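Local coordinates for protein fiber KNOB domain (PDB 4D63) that forms the trimeric head of a turkey siadenovirus fibre and binds sialyllactose, probably serving in attachment to host cells, at residues A[107-111]-A[112-116]. Numbering follows the deposited sequence.
Sequences SPMLN and NTYIV
Met109 lies across the ring of Tyr114, five residues on, where the chain doubles back through a beta-turn into strand 113-120. Met109 CB stays 4.1 Å from Thr113 O. With chi1 at 179°, CG is anti to the backbone N and reaches over the tyrosine. There Met109 CG sits over one face of the ring, offset toward the rim, 3.7 Å from the Tyr114 ring centroid. This is a CH-pi contact, and CG also approaches Thr113 O. The chain then bends at chi2 and chi3. Met109 SD meets the ring obliquely, 4.2 Å from the Tyr114 centroid, a Met-aromatic contact, and also packs on the backbone of Asn112. The terminal Met109 CE ends 3.4 Å from Tyr114 OH.

Two hydrogen bonds close the turn, one of them weak. The weak one runs from Thr113 N to Leu110 O, at 3.2 Å with an N-H...O angle of 131°. It spans a beta-turn of Leu110 to Thr113. Asn111 and Asn112 at its corner are left-handed helical, a conformation asparagine accepts readily. Thr113 OG1 donates to Asn111 O over 3.1 Å, from above the carbonyl plane. The same OG1 also bonds to Gln163, which ties the turn to the end of the adjacent strand 157-163. Beside Met109, a water accepts from Leu110 N and donates to Thr113 O at 2.8 Å.

Phe105 meets the Tyr114 ring at a steep angle, and Ile171 and Ile174 of strand 171-176 also pack on the tyrosine. A second subunit packs on Leu110 and Thr113, so the turn also borders the trimer interface. The direct bonds gather at the bend. At the level of Met109 the arms are joined by a water and by dispersion between the Met109 thioether chain and an aromatic face; a backbone bond of Ile115 with Leu106 follows beyond.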
ATOM      1  N   SER A 107      13.275  18.822 -14.057  1.00 58.41           N
ATOM      2  CA  SER A 107      12.944  18.958 -15.472  1.00 65.23           C
ATOM      3  C   SER A 107      14.083  18.372 -16.336  1.00 68.94           C
ATOM      4  O   SER A 107      15.261  18.665 -16.092  1.00 72.62           O
ATOM      5  CB  SER A 107      12.736  20.431 -15.808  1.00 63.67           C
ATOM      6  OG  SER A 107      11.741  20.568 -16.799  1.00 66.95           O
ATOM      7  N   PRO A 108      13.748  17.548 -17.354  1.00 75.22           N
ATOM      8  CA  PRO A 108      12.420  17.183 -17.876  1.00 74.60           C
ATOM      9  C   PRO A 108      11.722  16.019 -17.167  1.00 69.86           C
ATOM     10  O   PRO A 108      12.365  15.084 -16.678  1.00 72.23           O
ATOM     11  CB  PRO A 108      12.724  16.778 -19.321  1.00 79.08           C
ATOM     12  CG  PRO A 108      14.097  16.171 -19.236  1.00 81.36           C
ATOM     13  CD  PRO A 108      14.829  16.892 -18.124  1.00 78.00           C
ATOM     14  N   MET A 109      10.399  16.082 -17.159  1.00 67.51           N
ATOM     15  CA  MET A 109       9.557  15.034 -16.598  1.00 67.02           C
ATOM     16  C   MET A 109       9.174  14.048 -17.718  1.00 62.15           C
ATOM     17  O   MET A 109       8.555  14.431 -18.725  1.00 62.15           O
ATOM     18  CB  MET A 109       8.313  15.670 -15.942  1.00 65.35           C
ATOM     19  CG  MET A 109       7.315  14.692 -15.329  1.00 69.47           C
ATOM     20  SD  MET A 109       6.301  13.703 -16.482  1.00 74.45           S
ATOM     21  CE  MET A 109       5.338  14.958 -17.337  1.00 75.68           C
ATOM     22  N   LEU A 110       9.538  12.781 -17.536  1.00 61.02           N
ATOM     23  CA  LEU A 110       9.179  11.715 -18.486  1.00 63.35           C
ATOM     24  C   LEU A 110       8.238  10.681 -17.878  1.00 57.80           C
ATOM     25  O   LEU A 110       8.376  10.346 -16.714  1.00 53.30           O
ATOM     26  CB  LEU A 110      10.450  11.011 -18.959  1.00 67.89           C
ATOM     27  CG  LEU A 110      11.398  11.885 -19.800  1.00 73.43           C
ATOM     28  CD1 LEU A 110      12.693  11.122 -20.047  1.00 78.46           C
ATOM     29  CD2 LEU A 110      10.776  12.330 -21.127  1.00 69.41           C
ATOM     30  N   ASN A 111       7.292  10.167 -18.662  1.00 58.18           N
ATOM     31  CA  ASN A 111       6.448   9.033 -18.228  1.00 60.73           C
ATOM     32  C   ASN A 111       5.682   9.229 -16.888  1.00 54.32           C
ATOM     33  O   ASN A 111       5.608   8.313 -16.059  1.00 53.67           O
ATOM     34  CB  ASN A 111       7.286   7.729 -18.178  1.00 68.83           C
ATOM     35  CG  ASN A 111       7.658   7.216 -19.565  1.00 80.64           C
ATOM     36  OD1 ASN A 111       8.746   7.504 -20.083  1.00 92.76           O
ATOM     37  ND2 ASN A 111       6.750   6.463 -20.181  1.00 83.76           N
ATOM     38  N   ASN A 112       5.108  10.411 -16.688  1.00 46.82           N
ATOM     39  CA  ASN A 112       4.390  10.724 -15.457  1.00 46.94           C
ATOM     40  C   ASN A 112       5.171  10.305 -14.192  1.00 42.03           C
ATOM     41  O   ASN A 112       4.644   9.671 -13.260  1.00 36.53           O
ATOM     42  CB  ASN A 112       2.979  10.113 -15.512  1.00 52.84           C
ATOM     43  CG  ASN A 112       2.071  10.842 -16.508  1.00 57.83           C
ATOM     44  OD1 ASN A 112       1.781  10.315 -17.585  1.00 57.64           O
ATOM     45  ND2 ASN A 112       1.626  12.072 -16.148  1.00 57.68           N
ATOM     46  N   THR A 113       6.451  10.665 -14.201  1.00 36.43           N
ATOM     47  CA  THR A 113       7.358  10.436 -13.103  1.00 35.38           C
ATOM     48  C   THR A 113       7.884  11.787 -12.657  1.00 36.06           C
ATOM     49  O   THR A 113       8.530  12.485 -13.443  1.00 34.51           O
ATOM     50  CB  THR A 113       8.476   9.486 -13.539  1.00 34.54           C
ATOM     51  OG1 THR A 113       7.863   8.263 -13.919  1.00 33.60           O
ATOM     52  CG2 THR A 113       9.482   9.219 -12.410  1.00 33.59           C
ATOM     53  N   TYR A 114       7.530  12.173 -11.422  1.00 34.37           N
ATOM     54  CA  TYR A 114       7.923  13.459 -10.859  1.00 34.21           C
ATOM     55  C   TYR A 114       8.951  13.223  -9.760  1.00 34.20           C
ATOM     56  O   TYR A 114       8.695  12.541  -8.771  1.00 31.46           O
ATOM     57  CB  TYR A 114       6.683  14.233 -10.366  1.00 36.59           C
ATOM     58  CG  TYR A 114       5.706  14.443 -11.517  1.00 42.14           C
ATOM     59  CD1 TYR A 114       4.840  13.423 -11.911  1.00 44.41           C
ATOM     60  CD2 TYR A 114       5.702  15.625 -12.259  1.00 44.39           C
ATOM     61  CE1 TYR A 114       3.972  13.588 -12.975  1.00 49.84           C
ATOM     62  CE2 TYR A 114       4.835  15.792 -13.335  1.00 47.05           C
ATOM     63  CZ  TYR A 114       3.984  14.764 -13.698  1.00 47.27           C
ATOM     64  OH  TYR A 114       3.119  14.910 -14.777  1.00 56.49           O
ATOM     65  N   ILE A 115      10.128  13.791  -9.966  1.00 34.00           N
ATOM     66  CA  ILE A 115      11.266  13.578  -9.110  1.00 36.07           C
ATOM     67  C   ILE A 115      11.527  14.821  -8.284  1.00 36.89           C
ATOM     68  O   ILE A 115      11.752  15.914  -8.831  1.00 35.99           O
ATOM     69  CB  ILE A 115      12.520  13.240  -9.943  1.00 36.80           C
ATOM     70  CG1 ILE A 115      12.237  12.023 -10.839  1.00 38.11           C
ATOM     71  CG2 ILE A 115      13.708  13.003  -9.023  1.00 37.67           C
ATOM     72  CD1 ILE A 115      13.430  11.522 -11.632  1.00 40.99           C
ATOM     73  N   VAL A 116      11.511  14.622  -6.968  1.00 37.12           N
ATOM     74  CA  VAL A 116      11.657  15.677  -5.989  1.00 36.49           C
ATOM     75  C   VAL A 116      13.012  15.528  -5.292  1.00 36.75           C
ATOM     76  O   VAL A 116      13.124  14.741  -4.365  1.00 36.19           O
ATOM     77  CB  VAL A 116      10.533  15.602  -4.926  1.00 38.03           C
ATOM     78  CG1 VAL A 116      10.693  16.715  -3.886  1.00 37.66           C
ATOM     79  CG2 VAL A 116       9.158  15.689  -5.585  1.00 38.83           C
TER
HETATM   80  O   HOH W   1      10.829  12.168 -14.982  1.00 40.17           O